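Local coordinates for protein putative phosphomannomutase (Thermus thermophilus, PDB 1TUO) that is a putative phosphomannomutase of the phosphohexose mutase family, probably moving a phosphoryl group between two positions of a sugar phosphate with the help of magnesium, at residues Ala38-His42 and Ala135-Leu139; Glu239-Ala245 and Val257-Gly261. All blocks are in the same frame, centred on the assembly; numbering follows the deposited sequence.

In the fold
Contact 1 and contact 2 lie on opposite sides of the chain's centre, with nearest atoms about 31 Å apart, and they share no helix or strand. The first falls in alpha/beta/alpha domain I, where helix 29-45 meets the last turn of helix 130-138; the second falls in domain II, at the open end of the hairpin of strands 244-248 and 255-259. Both are partly buried, running from a packed interior to a more exposed margin. Their chemistry follows the elements they join: 38-42 and 135-139 meet by side-chain packing, partly against backbone, with no hydrogen bond between them, whereas 239-245 and 257-261 are tied by two main-chain hydrogen bonds, with proline packing beyond the strand ends.

Contact 1 (Ala38-His42 and Ala135-Leu139); sequences AYGRH and AIEAL
Ile136 lays its CG1 over one face of the His42 imidazole, offset toward the rim, in a CH-pi contact 3.9 Å from the ring centroid and 25° off the ring normal. The two side chains cross at about a right angle. His42 swings its ring away from its own backbone N (chi1 168°), and this brings the face under the isoleucine. Ala135 CB comes at the same ring obliquely, 4.0 Å from His42 ND1.

Farther out, Ile136 CD1 turns to Tyr39 and meets CD1 of that ring at 3.7 Å, at the edge and near the ring plane; here the side chains run side by side and point the same way. The other branch, Ile136 CG2, faces the backbone of Tyr39 and lies 4.2 Å from Ala38 CB. At Ala38 the backbones come closest, with Ala38 CA 4.7 Å from Leu139 CA. The methyl, Ala38 CB, sits 3.4 Å from Ile136 O and also touches Leu139. Leu139 then reaches along helix 29-45, its CD1 3.7 Å from His42 N and close to Arg41 CB. Helix 61-75 takes up Tyr39 through Leu72, and Phe120 meets the tyrosine ring.

Across the interface the chemistry is therefore apolar and CH-pi, while the polar ends are served elsewhere: His42 NE2 is hydrogen-bonded to Glu132 and Arg41 NE is salt-bridged to Glu37. The Glu132 bond comes from the same helix as Ile136, so it probably helps fix the rotation of the imidazole that Ile136 packs on and may favour its protonated form.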
ATOM      1  N   ALA A  38      13.452  21.166  -8.360  1.00 20.11           N
ATOM      2  CA  ALA A  38      14.414  20.293  -7.697  1.00 19.02           C
ATOM      3  C   ALA A  38      14.485  18.945  -8.394  1.00 19.30           C
ATOM      4  O   ALA A  38      15.563  18.428  -8.678  1.00 18.96           O
ATOM      5  CB  ALA A  38      14.015  20.089  -6.246  1.00 17.52           C
ATOM      6  N   TYR A  39      13.317  18.374  -8.657  1.00 17.79           N
ATOM      7  CA  TYR A  39      13.232  17.077  -9.307  1.00 18.79           C
ATOM      8  C   TYR A  39      13.795  17.101 -10.728  1.00 19.21           C
ATOM      9  O   TYR A  39      14.523  16.189 -11.131  1.00 20.11           O
ATOM     10  CB  TYR A  39      11.770  16.615  -9.320  1.00 18.99           C
ATOM     11  CG  TYR A  39      11.565  15.212  -9.833  1.00 18.36           C
ATOM     12  CD1 TYR A  39      12.319  14.146  -9.333  1.00 21.09           C
ATOM     13  CD2 TYR A  39      10.594  14.941 -10.792  1.00 22.41           C
ATOM     14  CE1 TYR A  39      12.106  12.838  -9.779  1.00 22.93           C
ATOM     15  CE2 TYR A  39      10.373  13.640 -11.243  1.00 22.39           C
ATOM     16  CZ  TYR A  39      11.129  12.598 -10.735  1.00 21.95           C
ATOM     17  OH  TYR A  39      10.900  11.310 -11.173  1.00 24.54           O
ATOM     18  N   GLY A  40      13.468  18.147 -11.477  1.00 19.25           N
ATOM     19  CA  GLY A  40      13.961  18.260 -12.838  1.00 21.29           C
ATOM     20  C   GLY A  40      15.472  18.391 -12.882  1.00 21.74           C
ATOM     21  O   GLY A  40      16.135  17.747 -13.702  1.00 22.62           O
ATOM     22  N   ARG A  41      16.021  19.227 -12.006  1.00 20.71           N
ATOM     23  CA  ARG A  41      17.466  19.426 -11.956  1.00 22.02           C
ATOM     24  C   ARG A  41      18.133  18.100 -11.628  1.00 21.79           C
ATOM     25  O   ARG A  41      19.166  17.746 -12.206  1.00 21.65           O
ATOM     26  CB  ARG A  41      17.834  20.473 -10.896  1.00 26.30           C
ATOM     27  CG  ARG A  41      17.306  21.867 -11.204  1.00 30.58           C
ATOM     28  CD  ARG A  41      17.901  22.936 -10.289  1.00 35.81           C
ATOM     29  NE  ARG A  41      17.274  24.239 -10.512  1.00 40.46           N
ATOM     30  CZ  ARG A  41      17.722  25.391 -10.020  1.00 42.86           C
ATOM     31  NH1 ARG A  41      18.816  25.419  -9.269  1.00 45.73           N
ATOM     32  NH2 ARG A  41      17.076  26.520 -10.278  1.00 45.13           N
ATOM     33  N   HIS A  42      17.538  17.368 -10.694  1.00 19.46           N
ATOM     34  CA  HIS A  42      18.061  16.073 -10.292  1.00 20.46           C
ATOM     35  C   HIS A  42      18.099  15.095 -11.467  1.00 19.33           C
ATOM     36  O   HIS A  42      19.097  14.401 -11.685  1.00 21.44           O
ATOM     37  CB  HIS A  42      17.202  15.481  -9.178  1.00 20.05           C
ATOM     38  CG  HIS A  42      17.492  14.042  -8.895  1.00 21.70           C
ATOM     39  ND1 HIS A  42      18.675  13.619  -8.326  1.00 21.57           N
ATOM     40  CD2 HIS A  42      16.742  12.931  -9.074  1.00 23.34           C
ATOM     41  CE1 HIS A  42      18.640  12.308  -8.168  1.00 22.81           C
ATOM     42  NE2 HIS A  42      17.477  11.866  -8.614  1.00 24.10           N
ATOM     43  N   ALA A 135      18.808  13.637  -2.267  1.00 24.20           N
ATOM     44  CA  ALA A 135      19.382  14.394  -3.372  1.00 24.59           C
ATOM     45  C   ALA A 135      18.387  15.411  -3.931  1.00 24.07           C
ATOM     46  O   ALA A 135      18.741  16.556  -4.220  1.00 24.96           O
ATOM     47  CB  ALA A 135      19.836  13.439  -4.468  1.00 24.20           C
ATOM     48  N   ILE A 136      17.138  14.989  -4.087  1.00 21.83           N
ATOM     49  CA  ILE A 136      16.105  15.873  -4.604  1.00 20.71           C
ATOM     50  C   ILE A 136      15.814  16.995  -3.599  1.00 19.92           C
ATOM     51  O   ILE A 136      15.690  18.163  -3.970  1.00 20.28           O
ATOM     52  CB  ILE A 136      14.803  15.071  -4.898  1.00 19.79           C
ATOM     53  CG1 ILE A 136      15.064  14.076  -6.037  1.00 20.03           C
ATOM     54  CG2 ILE A 136      13.680  16.014  -5.271  1.00 20.58           C
ATOM     55  CD1 ILE A 136      13.970  13.015  -6.204  1.00 21.45           C
ATOM     56  N   GLU A 137      15.725  16.630  -2.325  1.00 20.22           N
ATOM     57  CA  GLU A 137      15.443  17.599  -1.266  1.00 21.59           C
ATOM     58  C   GLU A 137      16.503  18.696  -1.237  1.00 22.24           C
ATOM     59  O   GLU A 137      16.198  19.875  -1.058  1.00 21.20           O
ATOM     60  CB  GLU A 137      15.416  16.900   0.091  1.00 24.29           C
ATOM     61  CG  GLU A 137      15.091  17.818   1.260  1.00 26.82           C
ATOM     62  CD  GLU A 137      15.281  17.132   2.600  1.00 29.00           C
ATOM     63  OE1 GLU A 137      14.388  17.251   3.459  1.00 30.06           O
ATOM     64  OE2 GLU A 137      16.327  16.475   2.794  1.00 31.69           O
ATOM     65  N   ALA A 138      17.755  18.290  -1.415  1.00 21.93           N
ATOM     66  CA  ALA A 138      18.866  19.233  -1.392  1.00 22.48           C
ATOM     67  C   ALA A 138      18.793  20.273  -2.505  1.00 22.41           C
ATOM     68  O   ALA A 138      19.319  21.379  -2.361  1.00 23.90           O
ATOM     69  CB  ALA A 138      20.188  18.468  -1.477  1.00 22.33           C
ATOM     70  N   LEU A 139      18.134  19.925  -3.608  1.00 20.81           N
ATOM     71  CA  LEU A 139      18.022  20.823  -4.753  1.00 21.32           C
ATOM     72  C   LEU A 139      16.810  21.752  -4.778  1.00 20.44           C
ATOM     73  O   LEU A 139      16.613  22.480  -5.750  1.00 20.88           O
ATOM     74  CB  LEU A 139      18.049  20.005  -6.045  1.00 22.13           C
ATOM     75  CG  LEU A 139      19.367  19.288  -6.338  1.00 22.32           C
ATOM     76  CD1 LEU A 139      19.166  18.309  -7.486  1.00 21.60           C
ATOM     77  CD2 LEU A 139      20.437  20.320  -6.687  1.00 24.69           C
TER

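Contact 2 (Glu239-Ala245 and Val257-Gly261)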
ATOM      1  N   GLU A 239     -24.271 -11.348   3.935  1.00 31.36           N
ATOM      2  CA  GLU A 239     -23.669 -12.130   2.863  1.00 32.83           C
ATOM      3  C   GLU A 239     -23.208 -13.493   3.350  1.00 32.37           C
ATOM      4  O   GLU A 239     -23.192 -13.766   4.550  1.00 33.90           O
ATOM      5  CB  GLU A 239     -22.479 -11.384   2.256  1.00 33.90           C
ATOM      6  CG  GLU A 239     -22.832 -10.531   1.058  1.00 37.27           C
ATOM      7  CD  GLU A 239     -23.505 -11.338  -0.035  1.00 39.18           C
ATOM      8  OE1 GLU A 239     -23.055 -12.476  -0.295  1.00 40.50           O
ATOM      9  OE2 GLU A 239     -24.476 -10.832  -0.633  1.00 40.78           O
ATOM     10  N   THR A 240     -22.834 -14.348   2.405  1.00 33.10           N
ATOM     11  CA  THR A 240     -22.363 -15.688   2.722  1.00 32.81           C
ATOM     12  C   THR A 240     -21.154 -16.050   1.868  1.00 32.41           C
ATOM     13  O   THR A 240     -21.019 -15.582   0.735  1.00 31.58           O
ATOM     14  CB  THR A 240     -23.462 -16.737   2.477  1.00 34.80           C
ATOM     15  OG1 THR A 240     -23.858 -16.699   1.101  1.00 33.97           O
ATOM     16  CG2 THR A 240     -24.675 -16.453   3.357  1.00 36.00           C
ATOM     17  N   PRO A 241     -20.255 -16.889   2.408  1.00 31.03           N
ATOM     18  CA  PRO A 241     -19.043 -17.335   1.718  1.00 30.41           C
ATOM     19  C   PRO A 241     -19.383 -17.959   0.366  1.00 29.63           C
ATOM     20  O   PRO A 241     -20.468 -18.513   0.186  1.00 30.85           O
ATOM     21  CB  PRO A 241     -18.452 -18.353   2.688  1.00 30.78           C
ATOM     22  CG  PRO A 241     -18.873 -17.821   4.023  1.00 31.08           C
ATOM     23  CD  PRO A 241     -20.310 -17.439   3.773  1.00 30.76           C
ATOM     24  N   PRO A 242     -18.449 -17.903  -0.594  1.00 28.65           N
ATOM     25  CA  PRO A 242     -17.119 -17.300  -0.475  1.00 27.32           C
ATOM     26  C   PRO A 242     -17.061 -15.824  -0.868  1.00 26.12           C
ATOM     27  O   PRO A 242     -15.988 -15.300  -1.157  1.00 26.02           O
ATOM     28  CB  PRO A 242     -16.284 -18.164  -1.402  1.00 26.61           C
ATOM     29  CG  PRO A 242     -17.239 -18.384  -2.538  1.00 27.92           C
ATOM     30  CD  PRO A 242     -18.550 -18.695  -1.834  1.00 28.02           C
ATOM     31  N   SER A 243     -18.207 -15.158  -0.893  1.00 26.44           N
ATOM     32  CA  SER A 243     -18.240 -13.745  -1.256  1.00 25.69           C
ATOM     33  C   SER A 243     -17.526 -12.903  -0.209  1.00 25.11           C
ATOM     34  O   SER A 243     -17.526 -13.236   0.976  1.00 23.11           O
ATOM     35  CB  SER A 243     -19.684 -13.266  -1.397  1.00 28.00           C
ATOM     36  OG  SER A 243     -20.328 -13.932  -2.470  1.00 28.83           O
ATOM     37  N   PHE A 244     -16.908 -11.813  -0.654  1.00 23.73           N
ATOM     38  CA  PHE A 244     -16.214 -10.931   0.264  1.00 23.44           C
ATOM     39  C   PHE A 244     -15.977  -9.576  -0.373  1.00 22.04           C
ATOM     40  O   PHE A 244     -16.196  -9.383  -1.568  1.00 21.33           O
ATOM     41  CB  PHE A 244     -14.885 -11.550   0.724  1.00 22.84           C
ATOM     42  CG  PHE A 244     -13.849 -11.682  -0.360  1.00 23.10           C
ATOM     43  CD1 PHE A 244     -12.798 -10.770  -0.455  1.00 21.99           C
ATOM     44  CD2 PHE A 244     -13.895 -12.740  -1.261  1.00 22.21           C
ATOM     45  CE1 PHE A 244     -11.809 -10.912  -1.426  1.00 21.36           C
ATOM     46  CE2 PHE A 244     -12.913 -12.891  -2.236  1.00 22.86           C
ATOM     47  CZ  PHE A 244     -11.866 -11.978  -2.320  1.00 23.47           C
ATOM     48  N   ALA A 245     -15.539  -8.629   0.439  1.00 21.55           N
ATOM     49  CA  ALA A 245     -15.287  -7.296  -0.072  1.00 19.86           C
ATOM     50  C   ALA A 245     -13.835  -6.903   0.075  1.00 19.08           C
ATOM     51  O   ALA A 245     -13.186  -7.274   1.047  1.00 19.27           O
ATOM     52  CB  ALA A 245     -16.158  -6.287   0.666  1.00 20.60           C
ATOM     53  N   VAL A 257      -9.930  -5.930   4.015  1.00 17.92           N
ATOM     54  CA  VAL A 257     -10.924  -6.931   3.647  1.00 18.45           C
ATOM     55  C   VAL A 257     -12.077  -7.051   4.645  1.00 18.42           C
ATOM     56  O   VAL A 257     -11.873  -6.980   5.856  1.00 19.19           O
ATOM     57  CB  VAL A 257     -10.255  -8.321   3.501  1.00 18.91           C
ATOM     58  CG1 VAL A 257     -11.304  -9.401   3.289  1.00 17.70           C
ATOM     59  CG2 VAL A 257      -9.278  -8.305   2.326  1.00 19.51           C
ATOM     60  N   VAL A 258     -13.287  -7.234   4.126  1.00 19.75           N
ATOM     61  CA  VAL A 258     -14.464  -7.417   4.976  1.00 20.86           C
ATOM     62  C   VAL A 258     -15.147  -8.708   4.548  1.00 22.64           C
ATOM     63  O   VAL A 258     -15.459  -8.904   3.369  1.00 22.96           O
ATOM     64  CB  VAL A 258     -15.459  -6.249   4.862  1.00 22.91           C
ATOM     65  CG1 VAL A 258     -16.689  -6.528   5.731  1.00 23.29           C
ATOM     66  CG2 VAL A 258     -14.790  -4.956   5.317  1.00 21.93           C
ATOM     67  N   LEU A 259     -15.372  -9.591   5.515  1.00 22.84           N
ATOM     68  CA  LEU A 259     -15.984 -10.882   5.236  1.00 24.31           C
ATOM     69  C   LEU A 259     -17.453 -10.923   5.625  1.00 25.23           C
ATOM     70  O   LEU A 259     -17.938 -10.058   6.355  1.00 25.31           O
ATOM     71  CB  LEU A 259     -15.224 -11.981   5.985  1.00 23.87           C
ATOM     72  CG  LEU A 259     -13.717 -12.091   5.723  1.00 24.26           C
ATOM     73  CD1 LEU A 259     -13.133 -13.193   6.596  1.00 25.41           C
ATOM     74  CD2 LEU A 259     -13.458 -12.385   4.250  1.00 24.18           C
ATOM     75  N   PRO A 260     -18.184 -11.930   5.121  1.00 26.47           N
ATOM     76  CA  PRO A 260     -19.607 -12.084   5.429  1.00 27.99           C
ATOM     77  C   PRO A 260     -19.810 -11.998   6.932  1.00 27.65           C
ATOM     78  O   PRO A 260     -19.017 -12.543   7.702  1.00 29.08           O
ATOM     79  CB  PRO A 260     -19.921 -13.464   4.872  1.00 27.07           C
ATOM     80  CG  PRO A 260     -19.066 -13.507   3.649  1.00 27.28           C
ATOM     81  CD  PRO A 260     -17.747 -12.947   4.148  1.00 26.50           C
ATOM     82  N   GLY A 261     -20.869 -11.312   7.344  1.00 29.07           N
ATOM     83  CA  GLY A 261     -21.132 -11.153   8.760  1.00 28.93           C
ATOM     84  C   GLY A 261     -20.526  -9.844   9.224  1.00 30.56           C
ATOM     85  O   GLY A 261     -20.605  -9.480  10.400  1.00 31.26           O
TER
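Pro260 points its ring into the bend of 239-245, and the rest of the contact fans out from there. Pro260 CB lies 3.3 Å from Glu239 O, while Pro260 CG reaches 3.1 Å from Ser243 O, a close approach of a ring carbon to a carbonyl. Pro241 meets this ring obliquely at the outer margin, where Pro241 CD lies 4.1 Å from Pro260 CG.

Inward, Phe244 sets its CB 3.9 Å from Leu259 CD2. With CG wedged between backbone N and carbonyl carbon (chi1 67°), the phenyl ring comes toward Val257, whose CG1 approaches it obliquely. Ala245 and Val258 place their side chains together on the other face, Ala245 CB to Val258 CB 4.3 Å.

Between these two layers the backbones pair. Ala245 N gives a hydrogen bond of 2.9 Å to Val258 O, and Val258 N returns one of 3.1 Å to Ala245 O. Ser243 OG bonds to Val179 N, and the Glu239 carboxylate to Tyr181 OH, tying the bend to strand 180-183 and its approach.

Helix 230-236 lies on the Ala245/Val258 face, while the Phe244/Val257/Leu259 face packs on helices 348-362 and 366-377 from later in the chain. This hydrogen-bonded antiparallel pair thus belongs to a beta hairpin in the mixed sheet of domain II of the phosphohexose mutase fold, and also forms part of a junction between domains.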